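Acyl-CoA thioesterase (Alicyclobacillus acidocaldarius subsp. acidocaldarius, PDB 3RQB) is of uncharacterised function but probably hydrolyses acyl-CoA thioesters, as a protein built from two hotdog-fold domains in one chain. Local coordinates at residues B[230-235]-B[246-251]; B[47-52]-B[78-82]; B[203-207]-B[264-269]; B[57-61]-B[111-115]; B[177-182]-B[222-227]. All blocks are in the same frame, centred on the assembly; numbering follows the deposited sequence.

Interaction 1: B[230-235]-B[246-251]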
# COMPACT_ATOMS: atom_id res chain seq x y z
N LEU B 230 -9.22 13.21 -15.64
CA LEU B 230 -9.42 11.88 -15.06
C LEU B 230 -10.42 11.91 -13.91
O LEU B 230 -10.68 12.96 -13.32
CB LEU B 230 -8.11 11.31 -14.55
CG LEU B 230 -6.96 11.50 -15.53
CD1 LEU B 230 -5.66 11.07 -14.89
CD2 LEU B 230 -7.24 10.73 -16.80
N LEU B 231 -10.96 10.74 -13.61
CA LEU B 231 -11.90 10.62 -12.51
C LEU B 231 -11.29 9.84 -11.37
O LEU B 231 -11.04 8.65 -11.49
CB LEU B 231 -13.16 9.91 -12.96
CG LEU B 231 -14.18 9.95 -11.83
CD1 LEU B 231 -14.72 11.37 -11.72
CD2 LEU B 231 -15.31 8.95 -12.04
N GLY B 232 -11.04 10.53 -10.26
CA GLY B 232 -10.62 9.85 -9.05
C GLY B 232 -11.79 9.49 -8.16
O GLY B 232 -12.82 10.17 -8.15
N VAL B 233 -11.63 8.41 -7.40
CA VAL B 233 -12.59 8.03 -6.38
C VAL B 233 -11.83 7.69 -5.11
O VAL B 233 -11.09 6.71 -5.06
CB VAL B 233 -13.38 6.78 -6.78
CG1 VAL B 233 -14.37 6.40 -5.67
CG2 VAL B 233 -14.08 6.99 -8.12
N ALA B 234 -12.03 8.48 -4.07
CA ALA B 234 -11.36 8.20 -2.81
C ALA B 234 -12.41 7.89 -1.77
O ALA B 234 -13.40 8.61 -1.63
CB ALA B 234 -10.52 9.39 -2.38
N ARG B 235 -12.19 6.80 -1.05
CA ARG B 235 -13.09 6.41 0.02
C ARG B 235 -12.26 6.19 1.28
O ARG B 235 -11.03 6.19 1.24
CB ARG B 235 -13.92 5.16 -0.35
CG ARG B 235 -13.19 3.83 -0.23
CD ARG B 235 -14.06 2.64 -0.68
NE ARG B 235 -13.34 1.37 -0.65
CZ ARG B 235 -13.39 0.47 0.34
NH1 ARG B 235 -14.15 0.70 1.41
NH2 ARG B 235 -12.68 -0.66 0.26
N GLN B 246 -7.07 6.09 3.45
CA GLN B 246 -7.74 6.49 2.24
C GLN B 246 -7.51 5.41 1.23
O GLN B 246 -6.38 4.98 1.02
CB GLN B 246 -7.17 7.82 1.73
CG GLN B 246 -8.07 8.54 0.75
CD GLN B 246 -7.58 9.93 0.42
OE1 GLN B 246 -7.84 10.88 1.15
NE2 GLN B 246 -6.85 10.05 -0.69
N ILE B 247 -8.59 4.95 0.61
CA ILE B 247 -8.49 4.06 -0.53
C ILE B 247 -9.02 4.79 -1.74
O ILE B 247 -10.06 5.44 -1.67
CB ILE B 247 -9.30 2.79 -0.32
CG1 ILE B 247 -8.99 2.19 1.05
CG2 ILE B 247 -8.99 1.79 -1.42
CD1 ILE B 247 -9.42 0.75 1.20
N GLY B 248 -8.32 4.69 -2.86
CA GLY B 248 -8.77 5.40 -4.03
C GLY B 248 -8.39 4.79 -5.36
O GLY B 248 -7.42 4.03 -5.46
N GLU B 249 -9.17 5.13 -6.38
CA GLU B 249 -8.97 4.65 -7.75
C GLU B 249 -8.97 5.80 -8.73
O GLU B 249 -9.61 6.82 -8.49
CB GLU B 249 -10.08 3.70 -8.13
CG GLU B 249 -10.40 2.71 -7.06
CD GLU B 249 -11.86 2.33 -7.04
OE1 GLU B 249 -12.60 2.75 -7.96
OE2 GLU B 249 -12.26 1.61 -6.09
N VAL B 250 -8.27 5.64 -9.84
CA VAL B 250 -8.25 6.66 -10.89
C VAL B 250 -8.61 6.07 -12.23
O VAL B 250 -7.96 5.14 -12.70
CB VAL B 250 -6.89 7.34 -11.01
CG1 VAL B 250 -6.99 8.51 -11.99
CG2 VAL B 250 -6.42 7.83 -9.65
N TRP B 251 -9.64 6.62 -12.85
CA TRP B 251 -10.14 6.07 -14.10
C TRP B 251 -9.94 7.02 -15.27
O TRP B 251 -9.90 8.25 -15.11
CB TRP B 251 -11.63 5.77 -14.00
CG TRP B 251 -12.06 4.94 -12.83
CD1 TRP B 251 -12.22 5.36 -11.54
CD2 TRP B 251 -12.43 3.56 -12.85
NE1 TRP B 251 -12.65 4.31 -10.75
CE2 TRP B 251 -12.79 3.20 -11.54
CE3 TRP B 251 -12.49 2.58 -13.86
CZ2 TRP B 251 -13.20 1.91 -11.20
CZ3 TRP B 251 -12.88 1.30 -13.52
CH2 TRP B 251 -13.24 0.98 -12.21
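Leu-231 with Trp-251, Val-233 with Glu-249 and Arg-235 with Ile-247 are the hydrogen-bonded pairs of two antiparallel strands, whose segment axes run at 165°. Leu-231 N reaches Trp-251 O at 3.1 Å, and Trp-251 N returns to Leu-231 O at 2.8 Å. Arg-235 and Ile-247 are likewise joined by two hydrogen bonds, with Ile-247 N 2.8 Å from Arg-235 O. Between them, Val-233 N meets Glu-249 O in its carbonyl plane at 2.8 Å; the return bond is less certain because Val-233 O is less surely placed. Side chains of these pairs share one face of the sheet. There the indole of Trp-251 turns an edge to Leu-231 O, 3.5 Å from CD1, while its NE1 makes a weak bond to Glu-249 OE1. Arg-235, extended from CG to NE, runs beside Ile-247 and lays its guanidinium over CD1, 3.7 Å from NH2. Outside this chain, Glu-249 of the second subunit forms a long, weak ion pair with Arg-235. On the other face Ala-234, paired with Gly-248, brings CB 4.1 Å from Gln-246 CG, and Leu-230 CB meets Val-250 CG1. The ladder belongs to the beta hairpin of strands 230-240 and 243-251 in the C-terminal hotdog domain.

Interaction 2: B[47-52]-B[78-82]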
# COMPACT_ATOMS: atom_id res chain seq x y z
N THR B 47 8.44 13.02 -7.19
CA THR B 47 9.88 13.17 -7.04
C THR B 47 10.61 11.86 -6.66
O THR B 47 11.61 11.52 -7.27
CB THR B 47 10.21 14.25 -6.01
OG1 THR B 47 9.81 15.52 -6.53
CG2 THR B 47 11.69 14.27 -5.74
N MSE B 48 10.12 11.14 -5.65
CA MSE B 48 10.73 9.87 -5.26
C MSE B 48 10.81 8.90 -6.42
O MSE B 48 11.74 8.09 -6.50
CB MSE B 48 9.97 9.22 -4.10
CG MSE B 48 10.17 9.91 -2.75
SE MSE B 48 12.06 10.08 -2.28
CE MSE B 48 12.13 8.76 -0.85
N LEU B 49 9.83 8.96 -7.33
CA LEU B 49 9.73 8.03 -8.46
C LEU B 49 10.67 8.34 -9.63
O LEU B 49 11.28 7.43 -10.23
CB LEU B 49 8.28 7.96 -8.95
CG LEU B 49 7.97 7.02 -10.11
CD1 LEU B 49 8.23 5.57 -9.72
CD2 LEU B 49 6.53 7.20 -10.56
N LYS B 50 10.78 9.63 -9.96
CA LYS B 50 11.67 10.06 -11.03
C LYS B 50 13.06 9.55 -10.77
O LYS B 50 13.73 9.09 -11.68
CB LYS B 50 11.70 11.58 -11.15
CG LYS B 50 10.37 12.19 -11.53
CD LYS B 50 9.77 11.50 -12.74
CE LYS B 50 10.53 11.83 -14.02
NZ LYS B 50 9.93 11.14 -15.20
N ALA B 51 13.47 9.61 -9.50
CA ALA B 51 14.82 9.20 -9.12
C ALA B 51 15.15 7.84 -9.70
O ALA B 51 16.16 7.68 -10.38
CB ALA B 51 14.95 9.17 -7.61
N ALA B 52 14.29 6.86 -9.43
CA ALA B 52 14.47 5.50 -9.92
C ALA B 52 14.28 5.46 -11.43
O ALA B 52 15.02 4.76 -12.13
CB ALA B 52 13.50 4.54 -9.25
N PHE B 78 17.49 19.00 -1.20
CA PHE B 78 17.49 17.69 -0.58
C PHE B 78 18.33 16.79 -1.46
O PHE B 78 18.74 17.18 -2.56
CB PHE B 78 16.10 17.11 -0.51
CG PHE B 78 15.45 16.99 -1.84
CD1 PHE B 78 15.66 15.88 -2.62
CD2 PHE B 78 14.64 18.00 -2.32
CE1 PHE B 78 15.06 15.78 -3.85
CE2 PHE B 78 14.04 17.91 -3.56
CZ PHE B 78 14.25 16.80 -4.32
N VAL B 79 18.59 15.59 -0.95
CA VAL B 79 19.36 14.60 -1.68
C VAL B 79 18.63 13.26 -1.65
O VAL B 79 18.07 12.88 -0.63
CB VAL B 79 20.75 14.46 -1.05
CG1 VAL B 79 21.04 13.02 -0.69
CG2 VAL B 79 21.79 15.02 -1.99
N ILE B 80 18.62 12.56 -2.78
CA ILE B 80 17.99 11.25 -2.83
C ILE B 80 18.97 10.18 -3.24
O ILE B 80 19.66 10.32 -4.23
CB ILE B 80 16.84 11.20 -3.82
CG1 ILE B 80 15.86 12.35 -3.55
CG2 ILE B 80 16.13 9.84 -3.74
CD1 ILE B 80 14.70 12.42 -4.53
N GLU B 81 19.00 9.10 -2.49
CA GLU B 81 19.86 7.98 -2.84
C GLU B 81 19.00 6.81 -3.29
O GLU B 81 18.36 6.16 -2.46
CB GLU B 81 20.66 7.60 -1.62
CG GLU B 81 21.69 6.54 -1.84
CD GLU B 81 22.51 6.31 -0.59
OE1 GLU B 81 23.38 7.17 -0.30
OE2 GLU B 81 22.26 5.30 0.10
N ALA B 82 19.01 6.51 -4.58
CA ALA B 82 18.14 5.46 -5.12
C ALA B 82 18.89 4.19 -5.56
O ALA B 82 19.61 4.21 -6.56
CB ALA B 82 17.30 6.02 -6.27
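The helix-on-sheet packing of a hotdog domain appears here as Thr-47, Met-48 and Ala-51 of helix 41-53 set against Phe-78, Ile-80 and Ala-82 of strand 77-87. The segment axes approach to 8.6 Å at 49°, a spacing filled by apolar side chains and methyl groups. Ile-80 is shared by three helix residues. Its CG1 branch stands anti to the carbonyl carbon (chi1 -52°) and extends CD1 to within 3.7 Å of Thr-47 CG2; the selenium of Met-48, a selenomethionine, lies 4.2 Å from the same CD1. The CG2 branch serves the next helical turn, 4.1 Å from Ala-51 CB. In the N-terminal domain this helix is the sausage around which the antiparallel strands curve, and Met-48 also touches strands 91-100 and 103-113, through Met-98, Thr-106 and Ala-108. Thr-47 divides its two branches: OG1 is hydrogen-bonded to Ile-43 O one turn back, whereas CG2 also comes obliquely to the Phe-78 ring, 3.9 Å from CZ. The two side chains arrive from opposite directions. Two methyls close the other end of the interface, Ala-51 CB and Ala-82 CB at 4.2 Å, where the backbones draw together and Ala-52 CA is 6.0 Å from Ala-82 CA.

Interaction 3: B[203-207]-B[264-269]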
# COMPACT_ATOMS: atom_id res chain seq x y z
N PRO B 203 -12.01 21.25 9.21
CA PRO B 203 -10.66 20.69 9.28
C PRO B 203 -10.15 20.32 10.69
O PRO B 203 -10.56 20.91 11.71
CB PRO B 203 -9.79 21.81 8.69
CG PRO B 203 -10.50 23.05 9.10
CD PRO B 203 -11.99 22.72 9.06
N VAL B 204 -9.25 19.33 10.72
CA VAL B 204 -8.44 18.98 11.88
C VAL B 204 -7.02 18.83 11.37
O VAL B 204 -6.79 18.71 10.17
CB VAL B 204 -8.87 17.65 12.56
CG1 VAL B 204 -10.12 17.83 13.41
CG2 VAL B 204 -9.07 16.53 11.54
N PRO B 205 -6.05 18.86 12.29
CA PRO B 205 -4.67 18.57 11.87
C PRO B 205 -4.52 17.12 11.39
O PRO B 205 -4.93 16.20 12.09
CB PRO B 205 -3.87 18.78 13.15
CG PRO B 205 -4.69 19.75 13.94
CD PRO B 205 -6.12 19.41 13.65
N ILE B 206 -3.91 16.94 10.23
CA ILE B 206 -3.62 15.60 9.72
C ILE B 206 -2.28 15.62 9.02
O ILE B 206 -1.80 16.68 8.60
CB ILE B 206 -4.71 15.09 8.73
CG1 ILE B 206 -4.98 16.11 7.61
CG2 ILE B 206 -6.01 14.78 9.46
CD1 ILE B 206 -4.08 15.96 6.39
N GLY B 207 -1.65 14.46 8.90
CA GLY B 207 -0.53 14.32 8.00
C GLY B 207 -0.40 12.87 7.55
O GLY B 207 -0.77 11.94 8.28
N LEU B 264 -2.17 6.07 4.54
CA LEU B 264 -2.37 6.02 5.99
C LEU B 264 -2.08 7.40 6.55
O LEU B 264 -1.01 7.97 6.33
CB LEU B 264 -1.47 4.99 6.65
CG LEU B 264 -1.77 4.85 8.14
CD1 LEU B 264 -3.24 4.51 8.33
CD2 LEU B 264 -0.88 3.82 8.85
N VAL B 265 -3.04 7.95 7.28
CA VAL B 265 -2.92 9.33 7.67
C VAL B 265 -3.15 9.57 9.15
O VAL B 265 -4.19 9.21 9.71
CB VAL B 265 -3.90 10.18 6.90
CG1 VAL B 265 -3.58 11.65 7.10
CG2 VAL B 265 -3.85 9.81 5.43
N TYR B 266 -2.15 10.18 9.77
CA TYR B 266 -2.26 10.68 11.12
C TYR B 266 -3.36 11.72 11.23
O TYR B 266 -3.50 12.60 10.38
CB TYR B 266 -0.95 11.32 11.53
CG TYR B 266 -1.02 11.98 12.88
CD1 TYR B 266 -0.97 11.22 14.05
CD2 TYR B 266 -1.15 13.36 12.99
CE1 TYR B 266 -1.04 11.82 15.31
CE2 TYR B 266 -1.21 13.97 14.24
CZ TYR B 266 -1.16 13.20 15.40
OH TYR B 266 -1.22 13.80 16.64
N MSE B 267 -4.12 11.65 12.31
CA MSE B 267 -5.24 12.55 12.51
C MSE B 267 -5.34 13.00 13.98
O MSE B 267 -5.21 12.18 14.89
CB MSE B 267 -6.50 11.83 12.06
CG MSE B 267 -7.75 12.23 12.77
SE MSE B 267 -8.97 10.74 12.62
CE MSE B 267 -8.19 9.57 14.00
N LYS B 268 -5.57 14.30 14.19
CA LYS B 268 -5.57 14.90 15.54
C LYS B 268 -6.90 15.07 16.32
O LYS B 268 -6.90 15.65 17.39
CB LYS B 268 -4.80 16.22 15.56
CG LYS B 268 -3.29 16.04 15.66
CD LYS B 268 -2.64 17.01 16.64
CE LYS B 268 -1.17 16.65 16.92
NZ LYS B 268 -0.21 17.00 15.81
N ALA B 269 -8.02 14.58 15.80
CA ALA B 269 -9.31 14.77 16.48
C ALA B 269 -9.46 14.08 17.85
O ALA B 269 -9.45 12.85 17.93
CB ALA B 269 -10.45 14.36 15.56
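Pro-205 and Lys-268 cross at about a right angle, the proline ring lying against the base of the lysine chain with the two CB atoms 3.6 Å apart. Lys-268 meets the ring through CB, CG and CD before the chain turns off. Their backbones are tied as well: Lys-268 N donates to Pro-205 O at 2.9 Å, nearly along the C=O axis. One residue further on, Ile-206 faces Met-267, a selenomethionine, in a non-hydrogen-bonded antiparallel pair. With CG2 anti to its carbonyl carbon, Ile-206 sets that methyl 4.0 Å from Met-267 CB, while Ile-206 CB lies 4.0 Å from Val-265 CG1; the remainder of Met-267 runs elsewhere. Gly-207 and Tyr-266 then form a hydrogen-bonded pair, with the Tyr-266 side chain on the face opposite Ile-206 and Met-267. Gly-207 N meets Tyr-266 O at 3.0 Å, with the donor tilted 30° from the carbonyl plane, and the return bond from Tyr-266 N is weak. The Tyr-266 ring meets Tyr-243 edge-to-face. At the other end, beyond the regular ladder, Val-204 CG1 touches Ala-269 CB at 4.1 Å. Ala-269 hydrogen-bonds through its backbone to the second subunit and packs on Trp-119 of that subunit. The contact thus starts the pairing of strand 206-215 with the end of strand 257-267, inside the C-terminal hotdog domain. Helix 195-200 lies against Val-204 and Ile-206 through Val-196 and Tyr-197, and Phe-244 of the adjoining strand 243-251 touches Ile-206, Val-265 and Met-267.

Interaction 4: B[57-61]-B[111-115]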
# COMPACT_ATOMS: atom_id res chain seq x y z
N GLU B 57 20.41 2.20 -14.42
CA GLU B 57 20.21 0.76 -14.37
C GLU B 57 18.76 0.44 -14.58
O GLU B 57 18.40 -0.71 -14.86
CB GLU B 57 20.63 0.21 -13.01
CG GLU B 57 22.00 0.64 -12.54
CD GLU B 57 23.11 -0.19 -13.14
OE1 GLU B 57 24.13 -0.39 -12.44
OE2 GLU B 57 22.97 -0.63 -14.31
N ARG B 58 17.90 1.45 -14.42
CA ARG B 58 16.47 1.19 -14.45
C ARG B 58 16.00 0.64 -15.79
O ARG B 58 16.31 1.15 -16.87
CB ARG B 58 15.66 2.41 -14.05
CG ARG B 58 14.30 2.44 -14.71
CD ARG B 58 14.28 3.47 -15.80
NE ARG B 58 13.09 3.39 -16.62
CZ ARG B 58 12.68 4.36 -17.42
NH1 ARG B 58 13.36 5.50 -17.50
NH2 ARG B 58 11.58 4.21 -18.14
N LEU B 59 15.24 -0.44 -15.68
CA LEU B 59 14.71 -1.12 -16.84
C LEU B 59 13.22 -1.27 -16.63
O LEU B 59 12.73 -1.15 -15.51
CB LEU B 59 15.39 -2.48 -16.99
CG LEU B 59 16.91 -2.42 -17.14
CD1 LEU B 59 17.45 -3.73 -17.67
CD2 LEU B 59 17.35 -1.27 -18.04
N GLY B 60 12.51 -1.50 -17.73
CA GLY B 60 11.07 -1.59 -17.69
C GLY B 60 10.42 -0.30 -17.24
O GLY B 60 11.05 0.77 -17.19
N GLN B 61 9.15 -0.41 -16.88
CA GLN B 61 8.36 0.72 -16.44
C GLN B 61 7.77 0.46 -15.04
O GLN B 61 7.70 -0.68 -14.57
CB GLN B 61 7.25 0.99 -17.46
CG GLN B 61 7.75 1.52 -18.80
CD GLN B 61 8.38 2.90 -18.69
OE1 GLN B 61 8.96 3.25 -17.66
NE2 GLN B 61 8.26 3.70 -19.74
N VAL B 111 8.76 -0.80 -7.58
CA VAL B 111 8.91 -1.97 -8.41
C VAL B 111 8.76 -1.58 -9.86
O VAL B 111 7.74 -1.02 -10.24
CB VAL B 111 7.86 -3.02 -8.06
CG1 VAL B 111 8.17 -4.32 -8.78
CG2 VAL B 111 7.83 -3.23 -6.54
N PHE B 112 9.78 -1.87 -10.66
CA PHE B 112 9.71 -1.68 -12.10
C PHE B 112 9.69 -3.03 -12.77
O PHE B 112 10.23 -3.99 -12.24
CB PHE B 112 10.94 -0.93 -12.61
CG PHE B 112 10.90 0.53 -12.34
CD1 PHE B 112 11.00 1.01 -11.04
CD2 PHE B 112 10.77 1.43 -13.37
CE1 PHE B 112 10.98 2.37 -10.79
CE2 PHE B 112 10.74 2.79 -13.13
CZ PHE B 112 10.85 3.26 -11.83
N GLY B 113 9.06 -3.10 -13.93
CA GLY B 113 9.02 -4.35 -14.67
C GLY B 113 8.58 -4.16 -16.10
O GLY B 113 7.92 -3.18 -16.45
N ILE B 114 8.94 -5.12 -16.95
CA ILE B 114 8.50 -5.13 -18.33
C ILE B 114 7.33 -6.07 -18.45
O ILE B 114 7.43 -7.26 -18.13
CB ILE B 114 9.61 -5.61 -19.26
CG1 ILE B 114 10.87 -4.75 -19.07
CG2 ILE B 114 9.11 -5.60 -20.72
CD1 ILE B 114 12.15 -5.55 -18.92
N ARG B 115 6.20 -5.54 -18.92
CA ARG B 115 5.00 -6.36 -19.04
C ARG B 115 4.48 -6.55 -20.46
O ARG B 115 4.66 -5.70 -21.35
CB ARG B 115 3.89 -5.87 -18.09
CG ARG B 115 3.72 -4.37 -18.05
CD ARG B 115 3.05 -3.91 -16.75
NE ARG B 115 1.65 -4.33 -16.64
CZ ARG B 115 0.72 -3.62 -16.01
NH1 ARG B 115 1.05 -2.46 -15.45
NH2 ARG B 115 -0.53 -4.06 -15.94
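Phe-112 lies against the aliphatic part of Arg-58, whose CG sits 3.9 Å from ring atom CD2. The side chains cross at about a right angle, with the guanidinium and ring planes 53° apart, an oblique meeting of the two flat groups. This pairing lies where the loop after helix 41-53 enters strand 61-69 and meets the end of strand 103-113, in the antiparallel sheet of the N-terminal hotdog domain. Leu-59 O approaches Phe-112 CB to 3.4 Å, and Gly-60 O stands at the edge of the ring, in its plane. The ring also packs on Leu-49, Ala-52 and Met-53 of helix 41-53. Arg-58 NH1 donates to Met-53 O at the end of that helix, while weaker bonds within the loop run from NE to Gly-60 O and from NH2 to Gln-61 OE1. Gly-60 takes a positive phi of 62°, and its CA lies 3.5 Å from Ile-114 CG1. The turn brings Gln-61 opposite Gly-113 as an antiparallel hydrogen-bonded pair. Further along the chain, Arg-115 carries this end of the sheet to the second subunit, donating to its Ser-240 O and His-241 O. The two bonds of the Gln-61 pair differ in geometry: Gly-113 N reaches Gln-61 O at 2.8 Å with a modest tilt, whereas Gln-61 N, 3.1 Å from Gly-113 O, stands 55° above the carbonyl plane.

Interaction 5: B[177-182]-B[222-227]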
# COMPACT_ATOMS: atom_id res chain seq x y z
N PRO B 177 -2.53 22.35 -18.36
CA PRO B 177 -2.63 20.99 -18.90
C PRO B 177 -1.26 20.41 -19.16
O PRO B 177 -0.39 21.09 -19.70
CB PRO B 177 -3.38 21.19 -20.22
CG PRO B 177 -3.16 22.65 -20.57
CD PRO B 177 -3.11 23.36 -19.26
N ARG B 178 -1.06 19.16 -18.76
CA ARG B 178 0.21 18.50 -19.04
C ARG B 178 -0.03 17.05 -19.39
O ARG B 178 -0.85 16.38 -18.76
CB ARG B 178 1.13 18.62 -17.83
CG ARG B 178 2.34 17.70 -17.84
CD ARG B 178 3.11 17.82 -16.53
NE ARG B 178 4.44 17.19 -16.56
CZ ARG B 178 4.66 15.89 -16.35
NH1 ARG B 178 3.64 15.08 -16.10
NH2 ARG B 178 5.89 15.41 -16.39
N PRO B 179 0.73 16.54 -20.37
CA PRO B 179 0.60 15.15 -20.80
C PRO B 179 0.83 14.23 -19.62
O PRO B 179 1.61 14.55 -18.72
CB PRO B 179 1.72 14.99 -21.82
CG PRO B 179 1.85 16.37 -22.40
CD PRO B 179 1.65 17.29 -21.24
N LEU B 180 0.14 13.10 -19.63
CA LEU B 180 0.17 12.22 -18.48
C LEU B 180 1.33 11.25 -18.56
O LEU B 180 1.60 10.69 -19.62
CB LEU B 180 -1.13 11.45 -18.35
CG LEU B 180 -1.23 10.68 -17.03
CD1 LEU B 180 -1.02 11.63 -15.85
CD2 LEU B 180 -2.57 9.98 -16.93
N ASP B 181 2.01 11.06 -17.43
CA ASP B 181 3.02 10.02 -17.28
C ASP B 181 2.92 9.44 -15.88
O ASP B 181 2.03 9.79 -15.12
CB ASP B 181 4.43 10.55 -17.57
CG ASP B 181 4.99 11.39 -16.44
OD1 ASP B 181 4.21 11.89 -15.61
OD2 ASP B 181 6.23 11.56 -16.40
N HIS B 182 3.83 8.55 -15.51
CA HIS B 182 3.69 7.84 -14.25
C HIS B 182 3.78 8.72 -13.01
O HIS B 182 2.93 8.65 -12.12
CB HIS B 182 4.67 6.67 -14.18
CG HIS B 182 4.40 5.61 -15.21
ND1 HIS B 182 3.57 4.54 -14.98
CD2 HIS B 182 4.84 5.48 -16.48
CE1 HIS B 182 3.51 3.78 -16.06
NE2 HIS B 182 4.27 4.33 -16.99
N ILE B 222 -1.70 4.55 -20.15
CA ILE B 222 -1.47 5.74 -19.34
C ILE B 222 -1.15 6.96 -20.22
O ILE B 222 -1.80 8.00 -20.13
CB ILE B 222 -0.36 5.48 -18.28
CG1 ILE B 222 -0.92 4.60 -17.14
CG2 ILE B 222 0.19 6.80 -17.75
CD1 ILE B 222 0.13 3.98 -16.19
N PHE B 223 -0.16 6.80 -21.09
CA PHE B 223 0.28 7.88 -21.96
C PHE B 223 -0.83 8.37 -22.88
O PHE B 223 -0.95 9.56 -23.15
CB PHE B 223 1.49 7.41 -22.76
CG PHE B 223 2.65 7.03 -21.90
CD1 PHE B 223 2.84 7.63 -20.66
CD2 PHE B 223 3.56 6.06 -22.30
CE1 PHE B 223 3.92 7.29 -19.84
CE2 PHE B 223 4.64 5.71 -21.49
CZ PHE B 223 4.82 6.32 -20.26
N ARG B 224 -1.66 7.43 -23.31
CA ARG B 224 -2.76 7.68 -24.23
C ARG B 224 -3.61 8.89 -23.80
O ARG B 224 -4.15 9.62 -24.63
CB ARG B 224 -3.61 6.42 -24.30
CG ARG B 224 -4.68 6.37 -25.37
CD ARG B 224 -5.29 4.96 -25.39
NE ARG B 224 -4.26 3.93 -25.51
CZ ARG B 224 -4.28 2.76 -24.86
NH1 ARG B 224 -5.29 2.47 -24.05
NH2 ARG B 224 -3.29 1.88 -25.04
N GLN B 225 -3.73 9.09 -22.49
CA GLN B 225 -4.59 10.14 -21.93
C GLN B 225 -4.13 11.56 -22.27
O GLN B 225 -4.95 12.48 -22.37
CB GLN B 225 -4.67 9.99 -20.41
CG GLN B 225 -4.94 8.57 -19.93
CD GLN B 225 -6.31 8.05 -20.34
OE1 GLN B 225 -7.29 8.79 -20.35
NE2 GLN B 225 -6.38 6.77 -20.66
N GLY B 226 -2.83 11.76 -22.43
CA GLY B 226 -2.34 13.08 -22.76
C GLY B 226 -2.88 14.00 -21.70
O GLY B 226 -2.70 13.75 -20.51
N THR B 227 -3.57 15.05 -22.14
CA THR B 227 -4.05 16.08 -21.23
C THR B 227 -5.48 15.85 -20.77
O THR B 227 -6.06 16.66 -20.05
CB THR B 227 -3.96 17.46 -21.88
OG1 THR B 227 -4.59 17.41 -23.17
CG2 THR B 227 -2.50 17.87 -22.05
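Leu-180 carries its CG anti to the backbone N (chi1 -171°), which directs the isobutyl group at the last turn of helix 219-224. There CG comes 4.2 Å from Ile-222 CG2, the two side chains crossing at a slant, and CD2 lies 4.1 Å from Gln-225 CB, running alongside it. His-182 and Phe-223 both have CG anti to the carbonyl carbon, and their rings are brought to centroids 5.5 Å apart with planes at 85°, an oblique aromatic pair. Phe-223 also turns an edge to the loop backbone, its CD1 being 3.5 Å from Leu-180 O and its CE1 3.8 Å from Asp-181 CA. Ile-222 CD1 comes obliquely to the imidazole, which on its own account meets Phe-215 edge-to-face. Gly-226, with a positive phi of 55°, is the first residue to leave helical geometry, and its carbonyl oxygen stands 3.0 Å from Leu-180 N. Beyond it, Thr-227 CG2 packs on Pro-177 CB at 3.9 Å. Arg-178 NH1 forms a salt bridge with Asp-181 OD1, in the guanidinium plane but above the carboxylate plane, and its NH2 forms another with Asp-13. Asp-181 OD1 also accepts a hydrogen bond from Ala-184 N. Asp-181 is thus the N-cap residue of helix 182-188: the loop opens this helix of the C-terminal hotdog domain beside the C-terminal end of helix 219-224, with Leu-230 of strand 230-240 touching both Leu-180 and Gln-225.

How the interactions relate
Interactions 2 and 4 fall in the N-terminal hotdog domain, interactions 1, 3 and 5 in the C-terminal one. Interactions 2 and 4 close before the other three open; their segments alternate, as do those of 3 and 5. Phe-112 packs on Leu-49 and Ala-52, so one helix is tied to two parts of its sheet. Interaction 1 is nested inside the loop closed by interaction 3, their centres about 20 Å apart on neighbouring strands 243-251 and 257-267. Interaction 5 meets interaction 1 where Leu-180 packs on Leu-230. Across the domains, Leu-49 touches His-182, linking interactions 2 and 5, with centres about 21 Å apart. Interactions 1, 3 and 4 reach the second subunit of the two-chain assembly.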